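Local atomic coordinates of erythrocyte binding antigen 140 (Plasmodium falciparum, PDB entry 4GF2), a protein that probably binds sialylated glycophorin C on the host red cell through its tandem Duffy binding-like domains, acting as an adhesin during invasion. Residues 499-504 with 523-528; 531-536 with 582-587; 489-494 with 572-577; 324-329 with 483-488. The protein carries 3 engineered substitutions. All blocks are in the same frame, centred on the assembly; numbering follows the deposited sequence.

Contact 1 (499-504 with 523-528); sequences YSFESF and SEYKKW
Phe501 and Tyr525 are set nearly crosswise. The phenylalanine ring presents its edge to the face of the tyrosine ring, with the planes inclined at 71° and the centroids 5.7 Å apart, which meets the definition of a T-shaped (edge-to-face) pair. The two residues lie on helices 478-508 and 518-548, consecutive in the chain and running in roughly opposite directions here. Even at the closest register, Phe501 CA and Tyr525 CA remain 10.0 Å apart, so the gap between the backbones is bridged by rings and not by main chain. The leading corner of the edge is Phe501 CE2, 4.0 Å from Tyr525 CD1. Beside it, Phe501 CZ comes to 4.0 Å from Tyr525 CB, which shows that the edge meets the root of the tyrosine and not its hydroxyl end. The first torsions differ: Tyr525 has CG anti to the backbone N (chi1 -176°), whereas in Phe501 CG is anti to the carbonyl carbon (chi1 -84°) and the ring leans beside its own nitrogen. Around the pair, the ring of Tyr591 also meets Phe501, and Tyr525 packs on Pro588 and on Lys497 of helix 478-508. The two segments bury just 80 Å² between them, all of it on these two residues, one buried and one partly exposed. Chemically the join is therefore apolar: dispersion, with whatever weak electrostatic gain a ring edge finds at an aromatic face, and with no charged group taking part across the two segments.

Contact 2 (531-536 with 582-587); sequences LKKSEY and KIFNEA. Engineered in segment 582-587: Ala587 (natural residue Ser).
Leu531 O, two residues before the Lys533 on which Phe584 rests, is gripped twice: by the helical Glu535 N at 3.2 Å and by Ser534 OG at 2.7 Å. Both donors come from the same face of its carbonyl plane, the hydroxyl tilted out of that plane. The next polar link along this helix is a salt bridge, Lys532 NZ to Glu535 OE1 at 2.9 Å, which uses the syn lone pair of the carboxylate; the same oxygen also accepts from Trp486 NE1. Across the contact everything converges on Phe584. It is the third residue of a type I turn, Lys582 to Asn585, closed by Asn585 N bonding to Lys582 O at 2.8 Å. Its CG is anti to the carbonyl carbon (chi1 -67°), and the ring reaches the helix. One face lies against the backbone of Lys533: CA is 4.2 Å from the ring centroid and 24° off the normal, a CH-pi contact that places a helix backbone carbon over the ring, while the aliphatic CB and CG of Lys533 pack near Phe584 CG. The far end of Phe584 meets Tyr536, whose CG lies 3.5 Å from Phe584 CZ. Phe584 thus sits over one face of the tyrosine, but the planes are 51° apart and the pair is oblique, neither stacked nor T-shaped. Phe490 adds a third aromatic ring. A loop aromatic laid against an adjoining helix in this way ties the segment between helices 563-570 and 592-595 to helix 518-548, within the helical architecture of a Duffy binding-like domain.

Contact 3 (489-494 with 572-577); sequences DFCEKR and KECKDV
Cys491 and Cys574 bring the two backbones to a CA separation of 5.4 Å, the closest CA pair of the two segments, between helix 478-508 and a short 3-10 stretch around Glu573; a type I turn runs from Cys574 to Val577. The link is one of the disulfides of this Duffy binding-like protein, and it staples a long helix to the loop beyond helix 563-570. The SG atoms are bonded at 2.0 Å, with a right-handed chi3 of 109°. Both cysteines place SG anti to the carbonyl carbon, beside their own nitrogen. Next to the bridge, Cys491 CB packs on Glu573 O at 3.3 Å. The Glu573 chain bends at chi2 (77°), which carries its carboxylate over the start of the Glu492 side chain, where Glu573 OE2 lies 3.5 Å from Glu492 CB. The two acids cross obliquely, their carboxylate planes 59° apart. The like charges would be expected to repel, but each has a lysine partner: Glu573 OE2 forms a salt bridge with Lys495, and Glu492 OE2 forms one with Lys386. Those lysines probably offset the repulsion expected between Glu492 OE1 and Glu573 OE2, which are 4.6 Å apart.

Contact 4 (324-329 with 483-488); sequences KSWNCA and FKEWGD. Engineered in segment 324-329: Ala329 (natural residue Thr).
Different chi1 rotamers bring Trp326 and Trp486 together: Trp486 holds CG anti to its backbone nitrogen (chi1 176°), while in Trp326 CG is anti to the carbonyl carbon (chi1 -76°). The edge of the Trp486 indole therefore meets the face of Trp326, the planes 76° apart, as a T-shaped (edge-to-face) pair. The six-membered ring of Trp326 and the five-membered ring of Trp486 have centroids 4.9 Å apart. Of the Trp486 ring edge, CD1 comes over the Trp326 face, 3.7 Å from Trp326 CD2. The methylene that carries this indole, Trp486 CB, lies 3.9 Å from the centroid of the six-membered ring of Trp326, over its face, a CH-pi contact, and Trp486 CA is 3.5 Å from Trp326 CZ2, so Trp326 rests on the helix backbone itself. Both indole nitrogens are satisfied, NE1 of Trp326 by Asp489 OD2 and NE1 of Trp486 by Glu535 OE1. Just beyond, Asn327 OD1 accepts from the backbone N of the engineered Ala329 at 2.9 Å, an Asx turn, and Cys328 is bridged to Cys340. The disulfide-bridged loop between helices 308-314 and 343-346 is thus joined, through its tryptophan, to helix 478-508 of the Duffy binding-like fold.

The four contacts lie on one side of the chain's centre, and three of them (1, 3 and 4) share helix 478-508. Contact 4 is buried, while contacts 1, 2 and 3 are partly buried. Helix 518-548 serves contacts 1 and 2, and the region between helices 563-570 and 592-595 serves contacts 2 and 3. Covalent chemistry joins the two segments in contact 3 alone; contacts 1 and 4 rely on T-shaped rings, contact 2 on an oblique pair, and contacts 2 and 4 each add a CH-pi contact. Neighbours interlock: Phe584 CE1 of contact 2 comes to 3.6 Å from Phe490 CZ of contact 3, whereas contacts 1 and 4 do not touch, their nearest atoms being about 7 Å apart.

Contact 1 (499-504 with 523-528)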
# COMPACT_ATOMS: atom_id res chain seq x y z
N TYR A 499 -23.48 42.06 18.17
CA TYR A 499 -24.61 41.47 18.88
C TYR A 499 -24.32 41.41 20.38
O TYR A 499 -25.23 41.57 21.19
CB TYR A 499 -24.91 40.07 18.34
CG TYR A 499 -25.32 40.04 16.88
CD1 TYR A 499 -25.60 41.21 16.18
CD2 TYR A 499 -25.43 38.83 16.20
CE1 TYR A 499 -25.97 41.18 14.85
CE2 TYR A 499 -25.80 38.79 14.86
CZ TYR A 499 -26.08 39.97 14.20
OH TYR A 499 -26.44 39.94 12.87
N SER A 500 -23.06 41.18 20.74
CA SER A 500 -22.67 41.14 22.14
C SER A 500 -22.95 42.48 22.79
O SER A 500 -23.39 42.55 23.94
CB SER A 500 -21.19 40.78 22.28
OG SER A 500 -20.91 39.53 21.68
N PHE A 501 -22.70 43.56 22.06
CA PHE A 501 -22.95 44.90 22.56
C PHE A 501 -24.43 45.15 22.77
O PHE A 501 -24.83 45.76 23.76
CB PHE A 501 -22.38 45.96 21.61
CG PHE A 501 -20.92 46.24 21.81
CD1 PHE A 501 -20.47 46.84 22.97
CD2 PHE A 501 -19.99 45.91 20.83
CE1 PHE A 501 -19.13 47.11 23.16
CE2 PHE A 501 -18.65 46.17 21.01
CZ PHE A 501 -18.21 46.77 22.18
N GLU A 502 -25.25 44.67 21.84
CA GLU A 502 -26.70 44.86 21.92
C GLU A 502 -27.28 44.19 23.15
O GLU A 502 -27.83 44.87 24.02
CB GLU A 502 -27.38 44.34 20.65
CG GLU A 502 -27.18 45.23 19.43
CD GLU A 502 -27.78 44.65 18.16
OE1 GLU A 502 -27.41 43.51 17.80
OE2 GLU A 502 -28.61 45.33 17.53
N SER A 503 -27.17 42.87 23.24
CA SER A 503 -27.69 42.13 24.38
C SER A 503 -27.18 42.72 25.69
O SER A 503 -27.88 42.68 26.71
CB SER A 503 -27.30 40.65 24.28
OG SER A 503 -25.90 40.47 24.21
N PHE A 504 -25.97 43.28 25.66
CA PHE A 504 -25.39 43.91 26.84
C PHE A 504 -26.07 45.24 27.11
O PHE A 504 -26.39 45.57 28.25
CB PHE A 504 -23.89 44.12 26.63
CG PHE A 504 -23.24 44.96 27.70
CD1 PHE A 504 -23.25 46.34 27.62
CD2 PHE A 504 -22.61 44.36 28.78
CE1 PHE A 504 -22.65 47.11 28.60
CE2 PHE A 504 -22.01 45.12 29.76
CZ PHE A 504 -22.03 46.50 29.67
N SER A 523 -13.03 48.20 25.92
CA SER A 523 -11.58 48.06 25.92
C SER A 523 -11.16 46.81 25.17
O SER A 523 -10.27 46.85 24.32
CB SER A 523 -11.05 48.02 27.35
OG SER A 523 -9.65 47.77 27.37
N GLU A 524 -11.80 45.69 25.50
CA GLU A 524 -11.48 44.41 24.88
C GLU A 524 -11.70 44.46 23.37
O GLU A 524 -10.95 43.85 22.61
CB GLU A 524 -12.32 43.29 25.49
CG GLU A 524 -12.02 43.03 26.96
CD GLU A 524 -12.94 41.98 27.57
OE1 GLU A 524 -13.37 41.08 26.83
OE2 GLU A 524 -13.22 42.07 28.78
N TYR A 525 -12.72 45.20 22.94
CA TYR A 525 -13.01 45.31 21.52
C TYR A 525 -11.93 46.12 20.80
O TYR A 525 -11.53 45.77 19.69
CB TYR A 525 -14.37 45.96 21.28
CG TYR A 525 -14.75 46.02 19.82
CD1 TYR A 525 -15.35 44.93 19.20
CD2 TYR A 525 -14.50 47.15 19.05
CE1 TYR A 525 -15.70 44.97 17.86
CE2 TYR A 525 -14.85 47.20 17.72
CZ TYR A 525 -15.44 46.11 17.12
OH TYR A 525 -15.79 46.15 15.79
N LYS A 526 -11.47 47.19 21.44
CA LYS A 526 -10.42 48.03 20.88
C LYS A 526 -9.17 47.20 20.58
O LYS A 526 -8.58 47.30 19.51
CB LYS A 526 -10.07 49.17 21.84
CG LYS A 526 -11.19 50.17 22.03
CD LYS A 526 -10.90 51.17 23.15
CE LYS A 526 -12.05 52.15 23.35
NZ LYS A 526 -11.79 53.10 24.46
N LYS A 527 -8.78 46.37 21.55
CA LYS A 527 -7.63 45.49 21.38
C LYS A 527 -7.85 44.57 20.18
O LYS A 527 -6.96 44.39 19.35
CB LYS A 527 -7.41 44.64 22.63
CG LYS A 527 -7.00 45.43 23.86
CD LYS A 527 -5.58 45.97 23.72
CE LYS A 527 -5.16 46.74 24.96
NZ LYS A 527 -5.14 45.89 26.18
N TRP A 528 -9.05 44.00 20.09
CA TRP A 528 -9.36 43.05 19.03
C TRP A 528 -9.29 43.72 17.66
O TRP A 528 -8.60 43.25 16.77
CB TRP A 528 -10.75 42.43 19.24
CG TRP A 528 -11.10 41.41 18.19
CD1 TRP A 528 -10.63 40.13 18.11
CD2 TRP A 528 -11.98 41.59 17.07
NE1 TRP A 528 -11.17 39.50 17.02
CE2 TRP A 528 -12.00 40.37 16.36
CE3 TRP A 528 -12.75 42.66 16.61
CZ2 TRP A 528 -12.76 40.19 15.21
CZ3 TRP A 528 -13.51 42.48 15.46
CH2 TRP A 528 -13.51 41.26 14.78

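Contact 2 (531-536 with 582-587)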
# COMPACT_ATOMS: atom_id res chain seq x y z
N LEU A 531 -5.90 44.62 16.43
CA LEU A 531 -5.16 43.43 16.04
C LEU A 531 -5.57 42.98 14.65
O LEU A 531 -4.73 42.62 13.82
CB LEU A 531 -5.39 42.30 17.05
CG LEU A 531 -4.78 40.94 16.67
CD1 LEU A 531 -3.27 41.04 16.55
CD2 LEU A 531 -5.18 39.87 17.68
N LYS A 532 -6.87 43.00 14.38
CA LYS A 532 -7.38 42.57 13.09
C LYS A 532 -6.99 43.57 12.01
O LYS A 532 -6.78 43.20 10.85
CB LYS A 532 -8.91 42.41 13.13
CG LYS A 532 -9.42 41.47 14.22
CD LYS A 532 -8.84 40.06 14.13
CE LYS A 532 -9.40 39.30 12.94
NZ LYS A 532 -8.86 37.91 12.88
N LYS A 533 -6.88 44.83 12.40
CA LYS A 533 -6.49 45.89 11.46
C LYS A 533 -5.08 45.65 10.94
O LYS A 533 -4.83 45.80 9.74
CB LYS A 533 -6.57 47.26 12.14
CG LYS A 533 -6.15 48.40 11.23
CD LYS A 533 -6.21 49.74 11.96
CE LYS A 533 -5.66 50.87 11.10
NZ LYS A 533 -6.44 51.07 9.84
N SER A 534 -4.16 45.27 11.82
CA SER A 534 -2.80 44.98 11.39
C SER A 534 -2.76 43.75 10.49
O SER A 534 -2.03 43.73 9.50
CB SER A 534 -1.86 44.82 12.60
OG SER A 534 -2.33 43.84 13.51
N GLU A 535 -3.54 42.73 10.83
CA GLU A 535 -3.61 41.52 10.03
C GLU A 535 -4.10 41.86 8.64
O GLU A 535 -3.55 41.40 7.63
CB GLU A 535 -4.55 40.50 10.67
CG GLU A 535 -4.09 39.98 12.01
CD GLU A 535 -5.14 39.11 12.68
OE1 GLU A 535 -6.23 38.94 12.09
OE2 GLU A 535 -4.87 38.58 13.78
N TYR A 536 -5.14 42.68 8.59
CA TYR A 536 -5.72 43.14 7.34
C TYR A 536 -4.68 43.87 6.49
O TYR A 536 -4.53 43.59 5.31
CB TYR A 536 -6.90 44.07 7.63
CG TYR A 536 -7.45 44.78 6.41
CD1 TYR A 536 -8.42 44.19 5.62
CD2 TYR A 536 -7.00 46.05 6.07
CE1 TYR A 536 -8.93 44.84 4.51
CE2 TYR A 536 -7.50 46.70 4.96
CZ TYR A 536 -8.47 46.10 4.18
OH TYR A 536 -8.97 46.75 3.08
N LYS A 582 -14.11 53.54 8.74
CA LYS A 582 -14.80 53.40 10.01
C LYS A 582 -14.80 51.95 10.48
O LYS A 582 -14.90 51.68 11.67
CB LYS A 582 -16.24 53.89 9.90
CG LYS A 582 -16.39 55.36 9.53
CD LYS A 582 -17.85 55.75 9.39
CE LYS A 582 -18.01 57.24 9.11
NZ LYS A 582 -19.44 57.63 8.96
N ILE A 583 -14.67 51.02 9.53
CA ILE A 583 -14.79 49.60 9.83
C ILE A 583 -13.84 49.16 10.94
O ILE A 583 -14.20 48.34 11.79
CB ILE A 583 -14.53 48.74 8.58
CG1 ILE A 583 -14.95 47.29 8.82
CG2 ILE A 583 -13.07 48.81 8.18
CD1 ILE A 583 -16.44 47.10 8.99
N PHE A 584 -12.63 49.71 10.94
CA PHE A 584 -11.63 49.33 11.93
C PHE A 584 -11.57 50.33 13.09
O PHE A 584 -10.61 50.34 13.85
CB PHE A 584 -10.25 49.20 11.29
CG PHE A 584 -10.14 48.05 10.33
CD1 PHE A 584 -10.27 46.75 10.77
CD2 PHE A 584 -9.91 48.28 8.98
CE1 PHE A 584 -10.17 45.69 9.89
CE2 PHE A 584 -9.81 47.22 8.10
CZ PHE A 584 -9.94 45.93 8.55
N ASN A 585 -12.60 51.16 13.21
CA ASN A 585 -12.69 52.09 14.33
C ASN A 585 -12.55 51.36 15.65
O ASN A 585 -12.99 50.21 15.79
CB ASN A 585 -14.02 52.85 14.31
CG ASN A 585 -14.03 53.98 13.30
OD1 ASN A 585 -12.98 54.41 12.82
ND2 ASN A 585 -15.22 54.47 12.97
N GLU A 586 -11.95 52.02 16.62
CA GLU A 586 -11.76 51.44 17.94
C GLU A 586 -13.10 51.07 18.58
O GLU A 586 -13.15 50.41 19.61
CB GLU A 586 -10.97 52.40 18.83
CG GLU A 586 -9.47 52.39 18.53
CD GLU A 586 -8.74 53.57 19.14
OE1 GLU A 586 -9.41 54.49 19.66
OE2 GLU A 586 -7.49 53.59 19.08
N ALA A 587 -14.19 51.51 17.95
CA ALA A 587 -15.53 51.11 18.35
C ALA A 587 -16.48 51.25 17.15
O ALA A 587 -16.31 52.16 16.35
CB ALA A 587 -16.02 51.95 19.51

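Contact 3 (489-494 with 572-577)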
# COMPACT_ATOMS: atom_id res chain seq x y z
N ASP A 489 -14.00 35.10 8.50
CA ASP A 489 -13.77 34.95 9.93
C ASP A 489 -13.90 36.30 10.62
O ASP A 489 -14.49 36.40 11.69
CB ASP A 489 -12.37 34.37 10.18
CG ASP A 489 -12.06 34.23 11.66
OD1 ASP A 489 -12.69 33.37 12.32
OD2 ASP A 489 -11.19 34.96 12.16
N PHE A 490 -13.36 37.34 9.99
CA PHE A 490 -13.40 38.68 10.55
C PHE A 490 -14.83 39.21 10.62
O PHE A 490 -15.32 39.57 11.69
CB PHE A 490 -12.54 39.64 9.72
CG PHE A 490 -12.77 41.09 10.04
CD1 PHE A 490 -12.33 41.64 11.23
CD2 PHE A 490 -13.43 41.91 9.14
CE1 PHE A 490 -12.53 42.97 11.52
CE2 PHE A 490 -13.64 43.25 9.42
CZ PHE A 490 -13.19 43.78 10.61
N CYS A 491 -15.50 39.24 9.48
CA CYS A 491 -16.87 39.72 9.40
C CYS A 491 -17.77 38.98 10.40
O CYS A 491 -18.58 39.60 11.08
CB CYS A 491 -17.42 39.56 7.98
SG CYS A 491 -16.55 40.57 6.76
N GLU A 492 -17.60 37.67 10.48
CA GLU A 492 -18.41 36.85 11.38
C GLU A 492 -18.22 37.31 12.82
O GLU A 492 -19.18 37.66 13.50
CB GLU A 492 -18.04 35.37 11.25
CG GLU A 492 -18.81 34.46 12.20
CD GLU A 492 -18.42 33.00 12.05
OE1 GLU A 492 -17.47 32.70 11.29
OE2 GLU A 492 -19.06 32.14 12.70
N LYS A 493 -16.97 37.30 13.29
CA LYS A 493 -16.69 37.63 14.68
C LYS A 493 -17.05 39.08 14.99
O LYS A 493 -17.35 39.42 16.13
CB LYS A 493 -15.22 37.36 15.01
CG LYS A 493 -14.78 35.91 14.77
CD LYS A 493 -15.78 34.91 15.33
CE LYS A 493 -15.39 33.47 14.98
NZ LYS A 493 -16.42 32.49 15.42
N ARG A 494 -17.03 39.93 13.96
CA ARG A 494 -17.45 41.31 14.14
C ARG A 494 -18.95 41.34 14.40
O ARG A 494 -19.40 41.99 15.35
CB ARG A 494 -17.11 42.14 12.90
CG ARG A 494 -17.51 43.60 13.03
CD ARG A 494 -17.13 44.40 11.80
NE ARG A 494 -17.79 45.70 11.77
CZ ARG A 494 -17.33 46.81 12.35
NH1 ARG A 494 -16.19 46.80 13.02
NH2 ARG A 494 -18.02 47.93 12.26
N LYS A 572 -18.57 35.68 1.54
CA LYS A 572 -20.01 35.80 1.76
C LYS A 572 -20.32 36.57 3.03
O LYS A 572 -21.15 37.48 3.03
CB LYS A 572 -20.66 34.42 1.85
CG LYS A 572 -21.14 33.83 0.54
CD LYS A 572 -22.04 32.63 0.80
CE LYS A 572 -22.11 31.70 -0.40
NZ LYS A 572 -22.88 30.46 -0.08
N GLU A 573 -19.65 36.20 4.11
CA GLU A 573 -19.91 36.76 5.43
C GLU A 573 -19.76 38.28 5.46
O GLU A 573 -20.27 38.95 6.35
CB GLU A 573 -18.96 36.15 6.46
CG GLU A 573 -19.50 36.14 7.87
CD GLU A 573 -20.53 35.05 8.10
OE1 GLU A 573 -20.94 34.41 7.11
OE2 GLU A 573 -20.93 34.85 9.26
N CYS A 574 -19.04 38.83 4.47
CA CYS A 574 -18.82 40.27 4.39
C CYS A 574 -19.74 40.93 3.37
O CYS A 574 -19.57 42.11 3.05
CB CYS A 574 -17.36 40.55 4.02
SG CYS A 574 -16.16 39.63 5.00
N LYS A 575 -20.71 40.18 2.86
CA LYS A 575 -21.61 40.68 1.82
C LYS A 575 -22.28 41.99 2.24
O LYS A 575 -22.58 42.83 1.39
CB LYS A 575 -22.68 39.63 1.51
CG LYS A 575 -23.74 40.11 0.52
CD LYS A 575 -24.89 39.12 0.42
CE LYS A 575 -26.02 39.69 -0.43
NZ LYS A 575 -27.22 38.81 -0.43
N ASP A 576 -22.50 42.15 3.54
CA ASP A 576 -23.26 43.29 4.05
C ASP A 576 -22.34 44.32 4.70
O ASP A 576 -22.81 45.22 5.40
CB ASP A 576 -24.29 42.81 5.07
CG ASP A 576 -24.32 41.30 5.21
OD1 ASP A 576 -23.47 40.76 5.95
OD2 ASP A 576 -25.19 40.66 4.59
N VAL A 577 -21.04 44.20 4.46
CA VAL A 577 -20.07 45.10 5.07
C VAL A 577 -19.23 45.79 4.01
O VAL A 577 -18.77 45.16 3.05
CB VAL A 577 -19.13 44.33 6.01
CG1 VAL A 577 -18.11 45.28 6.63
CG2 VAL A 577 -19.93 43.62 7.09

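Contact 4 (324-329 with 483-488)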
# COMPACT_ATOMS: atom_id res chain seq x y z
N LYS A 324 -7.34 30.18 18.54
CA LYS A 324 -6.01 30.72 18.30
C LYS A 324 -6.09 31.95 17.41
O LYS A 324 -6.98 32.05 16.56
CB LYS A 324 -5.10 29.67 17.66
CG LYS A 324 -4.61 28.59 18.61
CD LYS A 324 -3.37 27.89 18.09
CE LYS A 324 -2.82 26.90 19.12
NZ LYS A 324 -1.54 26.27 18.68
N SER A 325 -5.17 32.88 17.61
CA SER A 325 -5.08 34.05 16.75
C SER A 325 -4.50 33.65 15.41
O SER A 325 -3.89 32.59 15.27
CB SER A 325 -4.20 35.12 17.40
OG SER A 325 -4.79 35.62 18.58
N TRP A 326 -4.70 34.49 14.41
CA TRP A 326 -4.02 34.32 13.13
C TRP A 326 -2.54 34.61 13.34
O TRP A 326 -2.18 35.51 14.10
CB TRP A 326 -4.62 35.25 12.08
CG TRP A 326 -5.94 34.76 11.57
CD1 TRP A 326 -7.12 34.72 12.26
CD2 TRP A 326 -6.21 34.22 10.28
NE1 TRP A 326 -8.11 34.19 11.47
CE2 TRP A 326 -7.57 33.88 10.24
CE3 TRP A 326 -5.43 34.00 9.14
CZ2 TRP A 326 -8.17 33.32 9.12
CZ3 TRP A 326 -6.03 33.45 8.02
CH2 TRP A 326 -7.39 33.12 8.02
N ASN A 327 -1.70 33.82 12.69
CA ASN A 327 -0.26 33.95 12.84
C ASN A 327 0.37 34.64 11.63
O ASN A 327 0.44 34.06 10.55
CB ASN A 327 0.37 32.57 13.04
CG ASN A 327 1.89 32.62 13.09
OD1 ASN A 327 2.48 33.68 13.29
ND2 ASN A 327 2.52 31.46 12.92
N CYS A 328 0.81 35.88 11.83
CA CYS A 328 1.44 36.66 10.76
C CYS A 328 2.92 36.88 11.04
O CYS A 328 3.50 37.86 10.57
CB CYS A 328 0.76 38.03 10.62
SG CYS A 328 -1.06 38.01 10.51
N ALA A 329 3.55 35.99 11.81
CA ALA A 329 4.92 36.22 12.26
C ALA A 329 5.78 34.96 12.33
O ALA A 329 6.74 34.90 13.10
CB ALA A 329 4.90 36.91 13.61
N PHE A 483 -6.78 34.46 2.56
CA PHE A 483 -7.23 35.85 2.65
C PHE A 483 -8.75 35.90 2.78
O PHE A 483 -9.29 36.58 3.65
CB PHE A 483 -6.78 36.63 1.41
CG PHE A 483 -6.97 38.12 1.52
CD1 PHE A 483 -7.25 38.72 2.74
CD2 PHE A 483 -6.88 38.92 0.39
CE1 PHE A 483 -7.43 40.09 2.83
CE2 PHE A 483 -7.06 40.28 0.48
CZ PHE A 483 -7.33 40.87 1.70
N LYS A 484 -9.44 35.18 1.90
CA LYS A 484 -10.89 35.10 1.94
C LYS A 484 -11.37 34.45 3.23
O LYS A 484 -12.35 34.89 3.84
CB LYS A 484 -11.43 34.33 0.73
CG LYS A 484 -12.52 33.34 1.08
CD LYS A 484 -13.19 32.77 -0.16
CE LYS A 484 -13.73 31.37 0.10
NZ LYS A 484 -14.60 31.31 1.31
N GLU A 485 -10.68 33.39 3.66
CA GLU A 485 -11.02 32.71 4.90
C GLU A 485 -10.94 33.69 6.06
O GLU A 485 -11.75 33.66 6.98
CB GLU A 485 -10.08 31.52 5.14
CG GLU A 485 -10.47 30.63 6.32
CD GLU A 485 -9.49 29.49 6.56
OE1 GLU A 485 -8.57 29.30 5.72
OE2 GLU A 485 -9.63 28.77 7.57
N TRP A 486 -9.94 34.56 6.01
CA TRP A 486 -9.75 35.58 7.04
C TRP A 486 -10.92 36.56 7.02
O TRP A 486 -11.44 36.93 8.07
CB TRP A 486 -8.43 36.31 6.83
CG TRP A 486 -8.21 37.44 7.79
CD1 TRP A 486 -7.48 37.40 8.93
CD2 TRP A 486 -8.73 38.77 7.68
NE1 TRP A 486 -7.50 38.62 9.55
CE2 TRP A 486 -8.27 39.48 8.80
CE3 TRP A 486 -9.54 39.43 6.75
CZ2 TRP A 486 -8.59 40.82 9.02
CZ3 TRP A 486 -9.85 40.75 6.97
CH2 TRP A 486 -9.38 41.43 8.09
N GLY A 487 -11.32 36.97 5.83
CA GLY A 487 -12.44 37.88 5.66
C GLY A 487 -13.70 37.34 6.33
O GLY A 487 -14.27 38.00 7.20
N ASP A 488 -14.12 36.15 5.93
CA ASP A 488 -15.31 35.53 6.50
C ASP A 488 -15.20 35.42 8.02
O ASP A 488 -16.17 35.63 8.74
CB ASP A 488 -15.54 34.14 5.91
CG ASP A 488 -16.02 34.19 4.48
OD1 ASP A 488 -16.61 35.22 4.08
OD2 ASP A 488 -15.82 33.20 3.74